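Local atomic coordinates of HpcH/HpaI aldolase/citrate lyase family protein (PDB entry 4MF4), a protein that is of unknown function but belongs to the HpcH/HpaI aldolase/citrate lyase family and folds as a TIM barrel. Residues T13-R19 with S79-V83; C108-P112 with S167-E173. One frame throughout, in Å; residues are numbered along the deposited sequence.

Interaction 1 of 2, residues T13-R19 with S79-V83; sequences TNSLKQR and SEPVV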
ATOM      1  N   THR A  13      -0.325 -27.840  15.978  1.00 37.32           N
ATOM      2  CA  THR A  13      -1.584 -28.525  15.691  1.00 34.41           C
ATOM      3  C   THR A  13      -2.673 -27.517  15.347  1.00 29.92           C
ATOM      4  O   THR A  13      -2.793 -26.495  15.998  1.00 29.16           O
ATOM      5  CB  THR A  13      -2.039 -29.309  16.922  1.00 35.45           C
ATOM      6  OG1 THR A  13      -0.901 -29.951  17.479  1.00 40.45           O
ATOM      7  CG2 THR A  13      -3.083 -30.352  16.567  1.00 37.79           C
ATOM      8  N   ASN A  14      -3.410 -27.801  14.280  1.00 25.60           N
ATOM      9  CA  ASN A  14      -4.637 -27.099  13.937  1.00 22.24           C
ATOM     10  C   ASN A  14      -5.745 -27.595  14.876  1.00 20.83           C
ATOM     11  O   ASN A  14      -6.269 -28.695  14.707  1.00 18.94           O
ATOM     12  CB  ASN A  14      -4.993 -27.425  12.481  1.00 20.41           C
ATOM     13  CG  ASN A  14      -6.224 -26.702  12.013  1.00 18.80           C
ATOM     14  OD1 ASN A  14      -6.985 -26.177  12.833  1.00 17.40           O
ATOM     15  ND2 ASN A  14      -6.414 -26.639  10.679  1.00 16.83           N
ATOM     16  N   SER A  15      -6.067 -26.781  15.869  1.00 21.30           N
ATOM     17  CA  SER A  15      -7.008 -27.157  16.908  1.00 21.04           C
ATOM     18  C   SER A  15      -8.442 -27.088  16.402  1.00 20.03           C
ATOM     19  O   SER A  15      -9.336 -27.733  16.978  1.00 19.74           O
ATOM     20  CB  SER A  15      -6.841 -26.254  18.139  1.00 22.91           C
ATOM     21  OG  SER A  15      -7.309 -24.932  17.912  1.00 22.52           O
ATOM     22  N   LEU A  16      -8.670 -26.295  15.348  1.00 18.59           N
ATOM     23  CA  LEU A  16      -9.995 -26.185  14.755  1.00 19.24           C
ATOM     24  C   LEU A  16     -10.346 -27.474  14.034  1.00 18.47           C
ATOM     25  O   LEU A  16     -11.478 -27.975  14.156  1.00 18.15           O
ATOM     26  CB  LEU A  16     -10.105 -24.991  13.801  1.00 20.00           C
ATOM     27  CG  LEU A  16     -11.518 -24.689  13.329  1.00 20.46           C
ATOM     28  CD1 LEU A  16     -12.396 -24.248  14.488  1.00 21.80           C
ATOM     29  CD2 LEU A  16     -11.533 -23.629  12.233  1.00 20.18           C
ATOM     30  N   LYS A  17      -9.389 -28.024  13.293  1.00 18.11           N
ATOM     31  CA  LYS A  17      -9.585 -29.313  12.635  1.00 18.41           C
ATOM     32  C   LYS A  17      -9.864 -30.415  13.657  1.00 19.80           C
ATOM     33  O   LYS A  17     -10.754 -31.251  13.454  1.00 17.74           O
ATOM     34  CB  LYS A  17      -8.364 -29.725  11.814  1.00 18.11           C
ATOM     35  CG  LYS A  17      -8.619 -30.889  10.887  1.00 18.18           C
ATOM     36  CD  LYS A  17      -7.336 -31.358  10.175  1.00 19.38           C
ATOM     37  CE  LYS A  17      -7.605 -32.533   9.216  1.00 20.50           C
ATOM     38  NZ  LYS A  17      -6.456 -32.817   8.290  1.00 21.22           N
ATOM     39  N   GLN A  18      -9.064 -30.420  14.729  1.00 21.55           N
ATOM     40  CA  GLN A  18      -9.152 -31.480  15.719  1.00 24.02           C
ATOM     41  C   GLN A  18     -10.532 -31.432  16.391  1.00 23.07           C
ATOM     42  O   GLN A  18     -11.213 -32.457  16.519  1.00 22.85           O
ATOM     43  CB  GLN A  18      -7.987 -31.360  16.704  1.00 28.15           C
ATOM     44  CG  GLN A  18      -8.032 -32.309  17.887  1.00 33.99           C
ATOM     45  CD  GLN A  18      -8.758 -31.688  19.074  1.00 40.15           C
ATOM     46  OE1 GLN A  18      -8.344 -30.640  19.597  1.00 49.01           O
ATOM     47  NE2 GLN A  18      -9.851 -32.314  19.495  1.00 43.34           N
ATOM     48  N   ARG A  19     -10.940 -30.243  16.822  0.50 22.50           N
ATOM     49  CA  ARG A  19     -12.267 -30.073  17.414  0.50 22.06           C
ATOM     50  C   ARG A  19     -13.391 -30.420  16.437  0.50 22.51           C
ATOM     51  O   ARG A  19     -14.333 -31.121  16.820  0.50 22.93           O
ATOM     52  CB  ARG A  19     -12.441 -28.664  17.968  0.50 21.47           C
ATOM     53  CG  ARG A  19     -11.649 -28.420  19.248  0.50 20.97           C
ATOM     54  CD  ARG A  19     -11.688 -26.953  19.648  0.50 20.48           C
ATOM     55  NE  ARG A  19     -10.687 -26.144  18.971  0.50 19.40           N
ATOM     56  CZ  ARG A  19     -10.683 -24.819  18.992  0.50 19.12           C
ATOM     57  NH1 ARG A  19     -11.649 -24.182  19.618  0.50 19.38           N
ATOM     58  NH2 ARG A  19      -9.751 -24.134  18.364  0.50 18.04           N
ATOM     59  N   SER A  79      -8.073 -17.737  18.907  1.00 16.60           N
ATOM     60  CA  SER A  79      -8.847 -17.811  17.631  1.00 16.68           C
ATOM     61  C   SER A  79      -8.097 -18.476  16.449  1.00 17.83           C
ATOM     62  O   SER A  79      -6.967 -18.175  16.186  1.00 18.09           O
ATOM     63  CB  SER A  79      -9.266 -16.406  17.197  1.00 17.03           C
ATOM     64  OG  SER A  79     -10.040 -15.732  18.192  1.00 17.26           O
ATOM     65  N   GLU A  80      -8.749 -19.385  15.737  1.00 18.25           N
ATOM     66  CA  GLU A  80      -8.153 -20.058  14.608  1.00 18.47           C
ATOM     67  C   GLU A  80      -8.628 -19.324  13.355  1.00 16.24           C
ATOM     68  O   GLU A  80      -9.806 -19.201  13.138  1.00 15.54           O
ATOM     69  CB  GLU A  80      -8.621 -21.514  14.587  1.00 20.46           C
ATOM     70  CG  GLU A  80      -7.963 -22.395  15.647  1.00 23.46           C
ATOM     71  CD  GLU A  80      -6.669 -23.057  15.150  1.00 25.55           C
ATOM     72  OE1 GLU A  80      -6.331 -22.881  13.958  1.00 24.55           O
ATOM     73  OE2 GLU A  80      -6.044 -23.820  15.934  1.00 27.95           O
ATOM     74  N   PRO A  81      -7.710 -18.821  12.530  1.00 15.28           N
ATOM     75  CA  PRO A  81      -8.133 -18.255  11.249  1.00 14.52           C
ATOM     76  C   PRO A  81      -8.641 -19.298  10.232  1.00 14.10           C
ATOM     77  O   PRO A  81      -8.137 -20.459  10.134  1.00 14.09           O
ATOM     78  CB  PRO A  81      -6.857 -17.578  10.695  1.00 15.17           C
ATOM     79  CG  PRO A  81      -5.751 -18.028  11.555  1.00 15.72           C
ATOM     80  CD  PRO A  81      -6.249 -18.917  12.648  1.00 15.94           C
ATOM     81  N   VAL A  82      -9.652 -18.878   9.492  1.00 13.64           N
ATOM     82  CA  VAL A  82     -10.176 -19.626   8.358  1.00 12.98           C
ATOM     83  C   VAL A  82     -10.095 -18.667   7.164  1.00 12.72           C
ATOM     84  O   VAL A  82     -10.379 -17.446   7.315  1.00 11.67           O
ATOM     85  CB  VAL A  82     -11.651 -19.997   8.649  1.00 12.91           C
ATOM     86  CG1 VAL A  82     -12.307 -20.644   7.442  1.00 12.97           C
ATOM     87  CG2 VAL A  82     -11.751 -20.920   9.880  1.00 12.79           C
ATOM     88  N   VAL A  83      -9.703 -19.178   5.997  1.00 12.79           N
ATOM     89  CA  VAL A  83      -9.719 -18.363   4.771  1.00 12.58           C
ATOM     90  C   VAL A  83     -10.752 -18.886   3.797  1.00 12.47           C
ATOM     91  O   VAL A  83     -10.731 -20.081   3.449  1.00 10.96           O
ATOM     92  CB  VAL A  83      -8.305 -18.278   4.101  1.00 13.19           C
ATOM     93  CG1 VAL A  83      -8.377 -17.607   2.734  1.00 13.41           C
ATOM     94  CG2 VAL A  83      -7.342 -17.510   4.979  1.00 13.12           C
TER
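The carboxylate of E80 reaches across to S15 at the start of helix 15-22, which packs under the TIM barrel at the ends where its strands begin; the short helix and strand axes run nearly perpendicular, 86° apart. The polar part of the contact converges on one oxygen. E80 OE2 takes the S15 hydroxyl, from OG at 2.6 Å, on its anti side and a little out of the carboxylate plane, while the backbone N of S15 comes from well above that plane at 3.0 Å. A bend at chi2 (-90°) turns the E80 carboxylate to meet this helix start, where the helix dipole would suit its negative charge. In one of two modelled conformers R19 also points NH2 at S15 OG, a doubtful addition.

N14 sits at the N-cap, and its OD1 accepts from K17 N at 3.1 Å and, weakly, from L16 N. The N14 amide lies within 20° of parallel to the E80 carboxylate, and its ND2 is bonded to Q158 O and T103 OG1. K17 NZ bonds to the carbonyls of A157 and V159, tying the helix further to the approach to strand 160-165.

Apolar packing belongs to L16, which also touches W50 and T103. Its CB lies 3.8 Å from E80 CG, and its CD2 methyl meets V82 CG2 at 3.6 Å, the two side chains crossing at about a right angle.

Interaction 2 of 2, residues C108-P112 with S167-E173; sequences CIETP and SARGVDE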
ATOM      1  N   CYS A 108     -19.291 -22.588  -3.405  1.00 19.61           N
ATOM      2  CA  CYS A 108     -19.828 -23.238  -4.601  1.00 22.34           C
ATOM      3  C   CYS A 108     -19.393 -24.700  -4.796  1.00 20.71           C
ATOM      4  O   CYS A 108     -18.921 -25.047  -5.881  1.00 17.91           O
ATOM      5  CB  CYS A 108     -19.326 -22.504  -5.874  1.00 26.80           C
ATOM      6  SG  CYS A 108     -19.521 -20.711  -6.007  1.00 35.11           S
ATOM      7  N   ILE A 109     -19.541 -25.560  -3.798  1.00 18.82           N
ATOM      8  CA  ILE A 109     -19.178 -26.974  -4.001  1.00 19.59           C
ATOM      9  C   ILE A 109     -20.496 -27.709  -4.281  1.00 20.45           C
ATOM     10  O   ILE A 109     -21.369 -27.739  -3.413  1.00 20.92           O
ATOM     11  CB  ILE A 109     -18.482 -27.580  -2.762  1.00 19.02           C
ATOM     12  CG1 ILE A 109     -17.106 -26.939  -2.521  1.00 18.35           C
ATOM     13  CG2 ILE A 109     -18.372 -29.093  -2.877  1.00 18.50           C
ATOM     14  CD1 ILE A 109     -16.045 -27.243  -3.551  1.00 18.22           C
ATOM     15  N   GLU A 110     -20.629 -28.303  -5.463  1.00 21.73           N
ATOM     16  CA  GLU A 110     -21.905 -28.886  -5.872  1.00 21.93           C
ATOM     17  C   GLU A 110     -21.927 -30.379  -6.094  1.00 19.93           C
ATOM     18  O   GLU A 110     -23.005 -30.971  -6.140  1.00 19.08           O
ATOM     19  CB  GLU A 110     -22.336 -28.218  -7.154  1.00 25.45           C
ATOM     20  CG  GLU A 110     -22.386 -26.719  -7.005  1.00 27.59           C
ATOM     21  CD  GLU A 110     -23.116 -26.084  -8.162  1.00 34.08           C
ATOM     22  OE1 GLU A 110     -24.251 -25.620  -7.977  1.00 35.19           O
ATOM     23  OE2 GLU A 110     -22.549 -26.108  -9.276  1.00 39.19           O
ATOM     24  N   THR A 111     -20.756 -30.990  -6.273  1.00 18.45           N
ATOM     25  CA  THR A 111     -20.666 -32.425  -6.500  1.00 17.98           C
ATOM     26  C   THR A 111     -19.561 -33.052  -5.661  1.00 17.63           C
ATOM     27  O   THR A 111     -18.676 -32.374  -5.196  1.00 16.31           O
ATOM     28  CB  THR A 111     -20.342 -32.711  -7.974  1.00 17.93           C
ATOM     29  OG1 THR A 111     -19.058 -32.166  -8.278  1.00 17.02           O
ATOM     30  CG2 THR A 111     -21.395 -32.053  -8.914  1.00 17.86           C
ATOM     31  N   PRO A 112     -19.601 -34.376  -5.489  1.00 18.37           N
ATOM     32  CA  PRO A 112     -18.534 -34.948  -4.741  1.00 18.45           C
ATOM     33  C   PRO A 112     -17.217 -34.811  -5.515  1.00 18.67           C
ATOM     34  O   PRO A 112     -16.205 -34.701  -4.885  1.00 18.05           O
ATOM     35  CB  PRO A 112     -18.961 -36.415  -4.550  1.00 19.76           C
ATOM     36  CG  PRO A 112     -20.062 -36.656  -5.504  1.00 19.91           C
ATOM     37  CD  PRO A 112     -20.702 -35.323  -5.725  1.00 19.05           C
ATOM     38  N   SER A 167     -26.194 -24.660  -3.412  1.00 35.49           N
ATOM     39  CA  SER A 167     -26.939 -24.809  -4.621  1.00 32.21           C
ATOM     40  C   SER A 167     -27.882 -25.977  -4.493  1.00 32.63           C
ATOM     41  O   SER A 167     -27.700 -26.854  -3.644  1.00 31.44           O
ATOM     42  CB  SER A 167     -25.942 -25.144  -5.703  1.00 37.03           C
ATOM     43  OG  SER A 167     -25.145 -26.225  -5.221  1.00 33.89           O
ATOM     44  N   ALA A 168     -28.830 -26.067  -5.403  1.00 31.40           N
ATOM     45  CA  ALA A 168     -29.767 -27.172  -5.401  1.00 30.86           C
ATOM     46  C   ALA A 168     -29.142 -28.519  -5.817  1.00 32.09           C
ATOM     47  O   ALA A 168     -29.506 -29.604  -5.326  1.00 29.63           O
ATOM     48  CB  ALA A 168     -30.908 -26.842  -6.325  1.00 31.51           C
ATOM     49  N   ARG A 169     -28.225 -28.468  -6.766  1.00 30.59           N
ATOM     50  CA  ARG A 169     -27.514 -29.681  -7.159  1.00 29.84           C
ATOM     51  C   ARG A 169     -26.666 -30.148  -5.967  1.00 23.29           C
ATOM     52  O   ARG A 169     -26.556 -31.331  -5.686  1.00 23.98           O
ATOM     53  CB  ARG A 169     -26.606 -29.421  -8.374  1.00 32.15           C
ATOM     54  CG  ARG A 169     -25.637 -30.571  -8.645  1.00 34.88           C
ATOM     55  CD  ARG A 169     -24.916 -30.386  -9.953  1.00 37.99           C
ATOM     56  NE  ARG A 169     -24.417 -29.017 -10.118  1.00 39.34           N
ATOM     57  CZ  ARG A 169     -23.909 -28.542 -11.254  1.00 44.03           C
ATOM     58  NH1 ARG A 169     -23.856 -29.320 -12.333  1.00 46.01           N
ATOM     59  NH2 ARG A 169     -23.459 -27.285 -11.323  1.00 40.72           N
ATOM     60  N   GLY A 170     -26.059 -29.198  -5.288  1.00 21.40           N
ATOM     61  CA  GLY A 170     -25.212 -29.515  -4.124  1.00 20.82           C
ATOM     62  C   GLY A 170     -26.016 -30.182  -3.030  1.00 20.27           C
ATOM     63  O   GLY A 170     -25.554 -31.122  -2.397  1.00 18.65           O
ATOM     64  N   VAL A 171     -27.233 -29.686  -2.805  1.00 21.05           N
ATOM     65  CA  VAL A 171     -28.098 -30.303  -1.814  1.00 23.24           C
ATOM     66  C   VAL A 171     -28.446 -31.748  -2.213  1.00 25.15           C
ATOM     67  O   VAL A 171     -28.396 -32.640  -1.363  1.00 25.24           O
ATOM     68  CB  VAL A 171     -29.364 -29.480  -1.507  1.00 23.93           C
ATOM     69  CG1 VAL A 171     -30.208 -30.219  -0.483  1.00 22.95           C
ATOM     70  CG2 VAL A 171     -28.994 -28.100  -0.936  1.00 23.61           C
ATOM     71  N   ASP A 172     -28.712 -31.994  -3.494  1.00 27.92           N
ATOM     72  CA  ASP A 172     -29.027 -33.358  -3.950  1.00 31.92           C
ATOM     73  C   ASP A 172     -27.828 -34.302  -3.773  1.00 32.12           C
ATOM     74  O   ASP A 172     -28.006 -35.498  -3.563  1.00 33.25           O
ATOM     75  CB  ASP A 172     -29.468 -33.366  -5.413  1.00 36.94           C
ATOM     76  CG  ASP A 172     -30.788 -32.647  -5.632  1.00 44.32           C
ATOM     77  OD1 ASP A 172     -31.784 -32.951  -4.930  1.00 55.11           O
ATOM     78  OD2 ASP A 172     -30.832 -31.777  -6.519  1.00 50.73           O
ATOM     79  N   GLU A 173     -26.619 -33.740  -3.825  1.00 26.66           N
ATOM     80  CA  GLU A 173     -25.391 -34.489  -3.797  1.00 24.57           C
ATOM     81  C   GLU A 173     -24.768 -34.516  -2.407  1.00 21.74           C
ATOM     82  O   GLU A 173     -23.690 -35.055  -2.237  1.00 19.83           O
ATOM     83  CB  GLU A 173     -24.395 -33.839  -4.816  1.00 25.68           C
ATOM     84  CG  GLU A 173     -24.708 -34.083  -6.295  1.00 28.61           C
ATOM     85  CD  GLU A 173     -24.349 -35.509  -6.720  1.00 31.71           C
ATOM     86  OE1 GLU A 173     -23.874 -35.719  -7.844  1.00 36.35           O
ATOM     87  OE2 GLU A 173     -24.479 -36.424  -5.906  1.00 31.23           O
TER
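E110 lays its side chain alongside S167 and across R169, with CG 3.3 Å from S167 OG. Its chain is extended beyond CG and crosses the arginine at about a right angle, the carboxylate and guanidinium planes standing 81° apart. That leaves a single-nitrogen salt bridge: R169 NH2 gives to E110 OE2 at 2.5 Å, short enough to be taken with caution, from above the carboxylate plane, the one hydrogen bond between the two segments. A bend at chi3 (46°) brings the arginine head back toward the loop, and T111 CG2 rests 4.0 Å from R169 CD.

Two neighbouring beta-alpha loops of the TIM barrel meet here, those following strands 103-106 and 160-165. Each leads into a capped helix: S167 OG accepts from G170 N at 3.1 Å, and T111 OG1 takes D114 N. The backbones close up at G170, whose CA sends a C-H toward E110 O across 3.3 Å.

The same carbonyl oxygen, E110 O, also lies 3.5 Å from E173 CB. Beyond it, the E173 carboxylate passes beside the proline ring, P112 CD to E173 CD being 3.8 Å, while E173 OE2 keeps its salt bridge with R176.

Overall arrangement
Interaction 1 closes along the chain before interaction 2 opens, and the two lie on opposite sides of the chain's centre, about 25 Å apart between centres and about 11 Å between nearest atoms. They mark the two ends of one closed eight-stranded parallel barrel. Interaction 1 sets the N-terminal helix 15-22 against the beginning of strand 80-84; interaction 2 joins loops that leave the far ends of strands 103-106 and 160-165. Those two adjacent strands link the sites, since N14 and K17 of interaction 1 bond around their starts. One contact therefore holds a helix beneath the barrel, the other arranges loops on the side where TIM barrels generally carry their active sites.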